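Local coordinates for VompD (Bartonella quintana, PDB 4LGO), which probably mediates bacterial adhesion as a trimeric autotransporter adhesin of the outer membrane, represented here by its first N-terminal head domain and the start of the stalk, at residues A[44-49]-A[72-77]; A[80-85]-A[90-95]; A[86-91]-A[97-102]; A[113-118]-A[124-129]. All blocks are in the same frame, centred on the assembly; numbering follows the deposited sequence.

Interaction 1 (A[44-49]-A[72-77]); sequences KAEEGN and IIRVKR
Arg74 reaches across to the loop 44-49, meeting Ala45, Glu46 and Asn49, and contributes the largest area to this contact. Its CB meets Ala45 CB at 3.8 Å, and its CD passes over the same methyl. Glu46 meets the chain further out: its CG sits 4.0 Å from Arg74 CD, and the two side chains cross at about a right angle. Arg74 CG is anti to its carbonyl carbon (chi1 -73°). From there the chain is extended to NE, which carries the guanidinium out past Glu46 to Asn49.

Glu46 OE1 and Arg74 NE form a long salt bridge of 3.8 Å. The oxygen lies well out of the guanidinium plane, and no N-H points at it. The same OE1 takes a nearly straight hydrogen bond from Asn49 ND2 (3.2 Å), which also places that nitrogen over one face of the guanidinium. Asn49 OD1 is bound to Asp51 N, so the amide is gripped at both ends.

The contact packs the loop after strand 37-42 against strand 72-74. That strand pairs in parallel with a strand of the second subunit. The contact therefore rests on aliphatic packing and a probably weak charge attraction, with OE1 fixed mainly by its own loop.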
# COMPACT_ATOMS: atom_id res chain seq x y z
N LYS A 44 -16.11 2.97 -8.26
CA LYS A 44 -15.15 2.15 -8.97
C LYS A 44 -13.84 2.90 -9.26
O LYS A 44 -13.87 4.01 -9.77
CB LYS A 44 -15.73 1.70 -10.29
CG LYS A 44 -16.78 0.63 -10.10
CD LYS A 44 -17.35 0.18 -11.44
CE LYS A 44 -18.33 1.18 -11.98
NZ LYS A 44 -19.56 1.19 -11.16
N ALA A 45 -12.71 2.26 -8.95
CA ALA A 45 -11.39 2.87 -9.22
C ALA A 45 -11.10 2.78 -10.72
O ALA A 45 -10.43 3.65 -11.26
CB ALA A 45 -10.29 2.16 -8.43
N GLU A 46 -11.59 1.73 -11.36
CA GLU A 46 -11.39 1.51 -12.79
C GLU A 46 -12.75 1.51 -13.49
O GLU A 46 -13.56 0.62 -13.25
CB GLU A 46 -10.73 0.16 -13.00
CG GLU A 46 -9.23 0.14 -12.89
CD GLU A 46 -8.64 -1.04 -13.64
OE1 GLU A 46 -9.14 -2.17 -13.46
OE2 GLU A 46 -7.70 -0.82 -14.43
N GLU A 47 -12.97 2.53 -14.32
CA GLU A 47 -14.26 2.80 -15.03
C GLU A 47 -15.22 1.64 -15.26
O GLU A 47 -16.40 1.70 -14.88
CB GLU A 47 -13.96 3.43 -16.40
N GLY A 48 -14.73 0.59 -15.93
CA GLY A 48 -15.58 -0.52 -16.36
C GLY A 48 -15.50 -1.78 -15.52
O GLY A 48 -16.17 -2.77 -15.84
N ASN A 49 -14.71 -1.74 -14.45
CA ASN A 49 -14.41 -2.90 -13.63
C ASN A 49 -15.23 -2.84 -12.36
O ASN A 49 -14.91 -2.09 -11.41
CB ASN A 49 -12.90 -2.94 -13.30
CG ASN A 49 -12.49 -4.17 -12.50
OD1 ASN A 49 -13.33 -4.96 -12.10
ND2 ASN A 49 -11.19 -4.33 -12.29
N ILE A 72 -8.15 -5.93 -3.14
CA ILE A 72 -7.23 -5.22 -4.04
C ILE A 72 -7.61 -3.75 -4.00
O ILE A 72 -8.73 -3.39 -4.35
CB ILE A 72 -7.32 -5.77 -5.51
CG1 ILE A 72 -7.03 -7.27 -5.53
CG2 ILE A 72 -6.40 -5.02 -6.46
CD1 ILE A 72 -7.29 -7.92 -6.87
N ILE A 73 -6.70 -2.90 -3.53
CA ILE A 73 -6.92 -1.47 -3.57
C ILE A 73 -6.03 -0.82 -4.63
O ILE A 73 -4.90 -1.26 -4.86
CB ILE A 73 -6.75 -0.77 -2.20
CG1 ILE A 73 -5.34 -0.96 -1.59
CG2 ILE A 73 -7.85 -1.24 -1.24
CD1 ILE A 73 -5.07 -0.07 -0.38
N ARG A 74 -6.59 0.20 -5.28
CA ARG A 74 -5.97 0.91 -6.38
C ARG A 74 -5.84 2.38 -5.98
O ARG A 74 -6.85 3.09 -5.77
CB ARG A 74 -6.81 0.71 -7.68
CG ARG A 74 -6.70 -0.68 -8.29
CD ARG A 74 -7.80 -0.92 -9.33
NE ARG A 74 -7.69 -2.24 -9.97
CZ ARG A 74 -8.25 -3.37 -9.52
NH1 ARG A 74 -9.01 -3.38 -8.45
NH2 ARG A 74 -8.08 -4.50 -10.22
N VAL A 75 -4.60 2.83 -5.87
CA VAL A 75 -4.30 4.19 -5.43
C VAL A 75 -3.18 4.74 -6.31
O VAL A 75 -2.65 4.05 -7.19
CB VAL A 75 -3.87 4.23 -3.92
CG1 VAL A 75 -4.99 3.68 -3.03
CG2 VAL A 75 -2.57 3.48 -3.69
N LYS A 76 -2.79 6.01 -6.09
CA LYS A 76 -1.61 6.50 -6.78
C LYS A 76 -0.41 6.55 -5.86
O LYS A 76 0.72 6.42 -6.34
CB LYS A 76 -1.89 7.88 -7.35
CG LYS A 76 -3.10 7.84 -8.31
CD LYS A 76 -2.77 8.31 -9.64
CE LYS A 76 -3.99 8.30 -10.58
NZ LYS A 76 -3.90 9.52 -11.41
N ARG A 77 -0.64 6.72 -4.55
CA ARG A 77 0.48 6.82 -3.61
C ARG A 77 0.10 6.22 -2.26
O ARG A 77 -1.01 6.42 -1.79
CB ARG A 77 0.84 8.27 -3.33
CG ARG A 77 1.27 9.12 -4.52
CD ARG A 77 2.77 9.15 -4.66
NE ARG A 77 3.39 10.01 -3.65
CZ ARG A 77 3.98 9.59 -2.53
NH1 ARG A 77 4.10 8.29 -2.23
NH2 ARG A 77 4.50 10.48 -1.71

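Interaction 2 (A[80-85]-A[90-95]); sequences AGKANV and FVITGG
Val85 and Phe90 lie side by side and point the same way, both on the buried side of the sheet. Val85 CG2 meets Phe90 CD1 at 4.0 Å, near the plane of the ring and at its edge. Val85 CG1 comes almost as close to CE1, so both methyls lie against the CD1-CE1 edge. Phe90 CG is anti to its carbonyl carbon, and this chi1 of -52° brings the ring beside the valine. Further along, Lys82 CG touches Ile92 CG2 at 4.0 Å as the two chains pass at a slant. The lysine then leads away, and its NZ binds Glu87 O of the third subunit.

The two segments form a beta hairpin of strands 83-86 and 89-92. It is part of a five-stranded antiparallel meander, consistent with one wall of the GIN-type beta-prism of these trimeric adhesins. Asn84 and Val91 are the hydrogen-bonded pair, with Asn84 N to Val91 O at 2.8 Å and Val91 N to Asn84 O at 2.9 Å.

Lys82 O takes a straight bond from Thr93 N (2.8 Å) and two weak ones, from Thr93 OG1 and Asn84 ND2. Asn84 shares the more open face with Val91; its side chain and that of Thr93 pass at an angle at the end of the ladder. Asn84 OD1 accepts from Arg77 NH2. A type II turn from Ile92 to Gly95 then carries the chain away, with Gly94 at positive phi.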
# COMPACT_ATOMS: atom_id res chain seq x y z
N ALA A 80 4.02 5.82 4.10
CA ALA A 80 4.16 5.24 5.44
C ALA A 80 5.47 5.69 6.00
O ALA A 80 6.51 5.03 5.81
CB ALA A 80 4.07 3.72 5.35
N GLY A 81 5.45 6.86 6.66
CA GLY A 81 6.68 7.51 7.07
C GLY A 81 7.55 7.84 5.87
O GLY A 81 7.07 8.40 4.89
N LYS A 82 8.82 7.43 5.92
CA LYS A 82 9.73 7.70 4.80
C LYS A 82 9.59 6.68 3.67
O LYS A 82 10.26 6.82 2.67
CB LYS A 82 11.19 7.78 5.25
CG LYS A 82 11.75 6.56 5.94
CD LYS A 82 13.03 6.94 6.68
CE LYS A 82 13.71 5.72 7.28
NZ LYS A 82 13.14 5.37 8.61
N ALA A 83 8.79 5.64 3.86
CA ALA A 83 8.53 4.65 2.79
C ALA A 83 7.35 5.08 1.90
O ALA A 83 6.26 5.39 2.38
CB ALA A 83 8.25 3.29 3.37
N ASN A 84 7.59 5.10 0.60
CA ASN A 84 6.60 5.56 -0.37
C ASN A 84 6.38 4.58 -1.51
O ASN A 84 7.34 4.10 -2.13
CB ASN A 84 7.05 6.89 -1.00
CG ASN A 84 6.94 8.02 -0.04
OD1 ASN A 84 5.91 8.70 -0.01
ND2 ASN A 84 7.95 8.20 0.81
N VAL A 85 5.13 4.27 -1.77
CA VAL A 85 4.74 3.52 -2.96
C VAL A 85 4.08 4.50 -3.94
O VAL A 85 3.23 5.30 -3.56
CB VAL A 85 3.75 2.40 -2.62
CG1 VAL A 85 3.34 1.66 -3.88
CG2 VAL A 85 4.34 1.40 -1.64
N PHE A 90 9.02 1.97 -5.55
CA PHE A 90 9.20 1.87 -4.11
C PHE A 90 10.40 2.71 -3.68
O PHE A 90 11.53 2.44 -4.11
CB PHE A 90 9.41 0.38 -3.76
CG PHE A 90 8.32 -0.50 -4.32
CD1 PHE A 90 7.07 -0.59 -3.70
CD2 PHE A 90 8.51 -1.18 -5.52
CE1 PHE A 90 6.08 -1.35 -4.27
CE2 PHE A 90 7.52 -1.95 -6.08
CZ PHE A 90 6.29 -2.04 -5.45
N VAL A 91 10.16 3.70 -2.83
CA VAL A 91 11.18 4.70 -2.48
C VAL A 91 11.27 4.86 -0.97
O VAL A 91 10.25 5.02 -0.27
CB VAL A 91 10.82 6.07 -3.11
CG1 VAL A 91 11.76 7.16 -2.66
CG2 VAL A 91 10.76 5.96 -4.63
N ILE A 92 12.50 4.82 -0.46
CA ILE A 92 12.74 5.29 0.89
C ILE A 92 13.31 6.70 0.77
O ILE A 92 14.37 6.88 0.15
CB ILE A 92 13.76 4.40 1.61
CG1 ILE A 92 13.38 2.92 1.46
CG2 ILE A 92 13.90 4.82 3.06
CD1 ILE A 92 12.62 2.31 2.57
N THR A 93 12.64 7.66 1.37
CA THR A 93 13.14 9.03 1.42
C THR A 93 14.50 9.10 2.08
O THR A 93 14.71 8.60 3.18
CB THR A 93 12.16 9.95 2.15
OG1 THR A 93 10.91 9.81 1.50
CG2 THR A 93 12.64 11.39 2.12
N GLY A 94 15.46 9.67 1.37
CA GLY A 94 16.85 9.68 1.82
C GLY A 94 17.56 8.34 1.83
O GLY A 94 18.59 8.19 2.48
N GLY A 95 17.03 7.36 1.11
CA GLY A 95 17.55 6.01 1.16
C GLY A 95 17.54 5.34 -0.20
O GLY A 95 17.47 6.03 -1.24

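Interaction 3 (A[86-91]-A[97-102]); sequences SEVGFV and NMTVGG
Met98 reaches Phe90 through a chain that runs out anti to the backbone N (chi1 178°), stays extended through the next bond, and bends only at the end (chi3 70°). The bend turns the methyl toward the CD2-CE2 side of the ring. Met98 CE lies 3.3 Å from Phe90 CD2, a tight approach oblique to the ring. The two side chains otherwise run side by side, on the face that points into the trimer. There they meet Met98 of the third subunit.

On the other face of the hairpin, Val91 CG2 packs against Thr99 CG2 at 3.8 Å. Asn97 stands beside Val91, with its CB 3.4 Å from Phe90 O. Val88 CG2 adds a further touch to the threonine methyl.

The backbones are antiparallel. Phe90 and Met98 form the hydrogen-bonded pair: Phe90 N to Met98 O is 2.9 Å and Met98 N to Phe90 O is 2.8 Å. Beyond the last pair, Val88 O accepts from Val100 N (2.9 Å), a bond bent to 136°. This is the hairpin of strands 89-92 and 97-99 in the five-stranded meander. Before it, Ser86 OG accepts from Val88 N in an ST turn. The type I turn from Ser86 ends at Gly89. Gly89 has a backbone shape that calls for glycine, and its CA lies 4.3 Å from Thr99 CA, where a side chain would clash with the opposite strand.

The chemistry divides by face. Phenyl and thioether groups form an apolar layer facing the other subunits, while valine and threonine methyls, with Asn97 beside them, make the more open face.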
# COMPACT_ATOMS: atom_id res chain seq x y z
N SER A 86 4.44 4.40 -5.22
CA SER A 86 3.86 5.29 -6.23
C SER A 86 3.92 4.60 -7.56
O SER A 86 4.48 3.51 -7.64
CB SER A 86 4.64 6.59 -6.31
OG SER A 86 5.86 6.43 -6.98
N GLU A 87 3.41 5.26 -8.61
CA GLU A 87 3.45 4.72 -9.95
C GLU A 87 4.86 4.48 -10.45
O GLU A 87 5.01 3.80 -11.44
CB GLU A 87 2.69 5.67 -10.91
CG GLU A 87 1.18 5.68 -10.59
CD GLU A 87 0.40 6.89 -11.13
OE1 GLU A 87 0.81 8.05 -10.90
OE2 GLU A 87 -0.68 6.67 -11.70
N VAL A 88 5.86 5.11 -9.81
CA VAL A 88 7.28 4.91 -10.17
C VAL A 88 7.93 3.74 -9.42
O VAL A 88 8.99 3.27 -9.82
CB VAL A 88 8.16 6.21 -10.06
CG1 VAL A 88 7.48 7.39 -10.74
CG2 VAL A 88 8.49 6.58 -8.64
N GLY A 89 7.27 3.23 -8.36
CA GLY A 89 7.82 2.11 -7.63
C GLY A 89 7.91 2.40 -6.14
O GLY A 89 7.00 2.97 -5.54
N PHE A 90 9.02 1.97 -5.55
CA PHE A 90 9.20 1.87 -4.11
C PHE A 90 10.40 2.71 -3.68
O PHE A 90 11.53 2.44 -4.11
CB PHE A 90 9.41 0.38 -3.76
CG PHE A 90 8.32 -0.50 -4.32
CD1 PHE A 90 7.07 -0.59 -3.70
CD2 PHE A 90 8.51 -1.18 -5.52
CE1 PHE A 90 6.08 -1.35 -4.27
CE2 PHE A 90 7.52 -1.95 -6.08
CZ PHE A 90 6.29 -2.04 -5.45
N VAL A 91 10.16 3.70 -2.83
CA VAL A 91 11.18 4.70 -2.48
C VAL A 91 11.27 4.86 -0.97
O VAL A 91 10.25 5.02 -0.27
CB VAL A 91 10.82 6.07 -3.11
CG1 VAL A 91 11.76 7.16 -2.66
CG2 VAL A 91 10.76 5.96 -4.63
N ASN A 97 16.11 2.99 -3.43
CA ASN A 97 14.85 2.85 -4.13
C ASN A 97 14.85 1.71 -5.12
O ASN A 97 15.91 1.23 -5.51
CB ASN A 97 14.42 4.18 -4.76
CG ASN A 97 15.27 4.59 -5.94
OD1 ASN A 97 15.34 3.88 -6.94
ND2 ASN A 97 15.89 5.78 -5.85
N MET A 98 13.65 1.25 -5.47
CA MET A 98 13.46 0.28 -6.52
C MET A 98 12.35 0.85 -7.37
O MET A 98 11.19 0.78 -6.99
CB MET A 98 13.07 -1.10 -5.97
CG MET A 98 12.84 -2.08 -7.10
SD MET A 98 12.47 -3.74 -6.51
CE MET A 98 10.87 -3.47 -5.84
N THR A 99 12.72 1.48 -8.49
CA THR A 99 11.74 2.18 -9.34
C THR A 99 11.89 1.73 -10.78
O THR A 99 12.76 0.90 -11.13
CB THR A 99 11.96 3.70 -9.24
OG1 THR A 99 13.29 3.99 -9.63
CG2 THR A 99 11.72 4.18 -7.82
N VAL A 100 11.04 2.25 -11.65
CA VAL A 100 10.97 1.76 -13.01
C VAL A 100 12.34 1.86 -13.69
O VAL A 100 12.74 0.99 -14.45
CB VAL A 100 9.90 2.55 -13.84
CG1 VAL A 100 9.88 2.08 -15.29
CG2 VAL A 100 8.51 2.44 -13.22
N GLY A 101 13.08 2.95 -13.42
CA GLY A 101 14.37 3.19 -14.02
C GLY A 101 15.52 2.42 -13.42
O GLY A 101 16.66 2.50 -13.93
N GLY A 102 15.23 1.64 -12.38
CA GLY A 102 16.21 0.75 -11.79
C GLY A 102 16.29 0.87 -10.28
O GLY A 102 15.73 1.78 -9.66

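Interaction 4 (A[113-118]-A[124-129]); sequences VANGIR and NVSQLN
Asn124 and Gln127 both hold the loop 113-118 through their side-chain amides, and this is the tight part of the contact. Asn124 ND2 donates to two oxygens at once, Val113 O and Asn115 OD1, each at 2.9 Å. Both acceptors lie close to the plane of its amide. Gln127 grips Gly116 by both its N-H and its C=O. Its NE2 donates to Gly116 O at 2.8 Å, on a lone pair, and its OE1 accepts from Gly116 N at 3.0 Å. The Gln127 amide is also stacked on that of Asn115, with the planes 10° apart.

The same two residues form a capping box at the start of helix 125-134. Asn124 OD1 accepts from Gln127 N, and Gln127 OE1 accepts from Asn124 N at 3.1 Å. The sequence and topology are consistent with the neck of trimeric autotransporter adhesins, where the beta-rich head passes into the coiled-coil stalk. Val113 pairs in parallel with a strand of the third subunit, and Leu128 packs on Leu128 of the second.

The outer side is looser. Asn115 ND2, at the outer end of the stacked amide, donates to a water at 3.0 Å. That water donates in turn to Ser126 OG. The serine hydroxyl is itself anchored, giving its proton to Asn124 OD1 (2.7 Å). Beyond Gly116 the chain moves off, and Arg118 pairs with Asp121.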
# COMPACT_ATOMS: atom_id res chain seq x y z
N VAL A 113 23.57 -11.49 -0.72
CA VAL A 113 23.52 -11.86 -2.12
C VAL A 113 24.10 -13.24 -2.35
O VAL A 113 25.31 -13.49 -2.10
CB VAL A 113 24.31 -10.86 -3.01
CG1 VAL A 113 24.20 -11.26 -4.48
CG2 VAL A 113 23.80 -9.44 -2.80
N ALA A 114 23.26 -14.16 -2.83
CA ALA A 114 23.75 -15.49 -3.17
C ALA A 114 24.61 -15.42 -4.44
O ALA A 114 24.45 -14.50 -5.25
CB ALA A 114 22.58 -16.46 -3.36
N ASN A 115 25.51 -16.38 -4.60
CA ASN A 115 26.38 -16.42 -5.76
C ASN A 115 25.61 -16.30 -7.05
O ASN A 115 24.65 -17.06 -7.26
CB ASN A 115 27.18 -17.71 -5.82
CG ASN A 115 28.34 -17.75 -4.83
OD1 ASN A 115 28.43 -16.98 -3.88
ND2 ASN A 115 29.25 -18.70 -5.06
N GLY A 116 26.01 -15.36 -7.90
CA GLY A 116 25.44 -15.24 -9.24
C GLY A 116 25.84 -16.41 -10.11
O GLY A 116 26.96 -16.94 -9.95
N ILE A 117 24.93 -16.86 -10.98
CA ILE A 117 25.16 -18.00 -11.87
C ILE A 117 25.00 -17.62 -13.34
O ILE A 117 25.89 -17.89 -14.14
CB ILE A 117 24.16 -19.14 -11.56
CG1 ILE A 117 24.38 -19.68 -10.16
CG2 ILE A 117 24.27 -20.31 -12.57
CD1 ILE A 117 23.26 -20.61 -9.74
N ARG A 118 23.86 -17.05 -13.70
CA ARG A 118 23.59 -16.61 -15.07
C ARG A 118 24.37 -15.33 -15.37
O ARG A 118 24.79 -14.59 -14.45
CB ARG A 118 22.10 -16.34 -15.29
CG ARG A 118 21.16 -17.55 -15.16
CD ARG A 118 19.73 -17.09 -14.91
NE ARG A 118 19.64 -16.43 -13.60
CZ ARG A 118 18.83 -16.76 -12.60
NH1 ARG A 118 17.93 -17.74 -12.72
NH2 ARG A 118 18.89 -16.07 -11.47
N ASN A 124 28.95 -11.54 -5.91
CA ASN A 124 29.32 -11.13 -4.58
C ASN A 124 30.85 -11.15 -4.39
O ASN A 124 31.63 -11.54 -5.28
CB ASN A 124 28.55 -11.93 -3.53
CG ASN A 124 28.83 -13.42 -3.59
OD1 ASN A 124 29.95 -13.84 -3.89
ND2 ASN A 124 27.85 -14.21 -3.25
N VAL A 125 31.25 -10.64 -3.25
CA VAL A 125 32.64 -10.55 -2.87
C VAL A 125 33.30 -11.91 -2.90
O VAL A 125 34.45 -12.01 -3.34
CB VAL A 125 32.79 -9.90 -1.49
CG1 VAL A 125 34.22 -10.05 -0.95
CG2 VAL A 125 32.37 -8.42 -1.56
N SER A 126 32.59 -12.95 -2.46
CA SER A 126 33.20 -14.32 -2.51
C SER A 126 33.62 -14.71 -3.93
O SER A 126 34.65 -15.35 -4.15
CB SER A 126 32.28 -15.39 -1.92
OG SER A 126 31.31 -15.87 -2.84
N GLN A 127 32.84 -14.27 -4.91
CA GLN A 127 33.12 -14.57 -6.29
C GLN A 127 34.29 -13.73 -6.79
O GLN A 127 35.09 -14.24 -7.56
CB GLN A 127 31.84 -14.36 -7.13
CG GLN A 127 30.78 -15.40 -6.80
CD GLN A 127 29.51 -15.21 -7.61
OE1 GLN A 127 28.76 -14.26 -7.39
NE2 GLN A 127 29.24 -16.17 -8.49
N LEU A 128 34.36 -12.46 -6.38
CA LEU A 128 35.50 -11.58 -6.71
C LEU A 128 36.78 -12.17 -6.11
O LEU A 128 37.79 -12.25 -6.80
CB LEU A 128 35.27 -10.15 -6.23
CG LEU A 128 36.40 -9.14 -6.47
CD1 LEU A 128 36.72 -9.05 -7.96
CD2 LEU A 128 36.08 -7.78 -5.89
N ASN A 129 36.69 -12.67 -4.88
CA ASN A 129 37.82 -13.37 -4.25
C ASN A 129 38.21 -14.68 -4.97
O ASN A 129 39.41 -14.98 -5.08
CB ASN A 129 37.57 -13.65 -2.75
CG ASN A 129 37.53 -12.37 -1.92
OD1 ASN A 129 38.04 -11.33 -2.34
ND2 ASN A 129 36.96 -12.46 -0.73
O HOH W 1 32.05 -18.51 -4.12

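In the fold
From the N terminus, interaction 1 comes first. It closes a loop of 22 residues that includes the hairpin of strands 55-59 and 64-69, and ties the loop after strand 37-42 to strand 72-74. Its Arg77 then reaches Asn84, and so joins interaction 2. Interactions 2 and 3 are successive hairpins of one five-stranded sheet. They interleave rather than nest, since interaction 3 begins before interaction 2 ends, and they share Phe90 and Val91 on strand 89-92. Interaction 4 follows in series after strand 108-113. It closes a short loop at the stalk helix, about 13 Å from interaction 3 between nearest atoms. All four touch the third subunit.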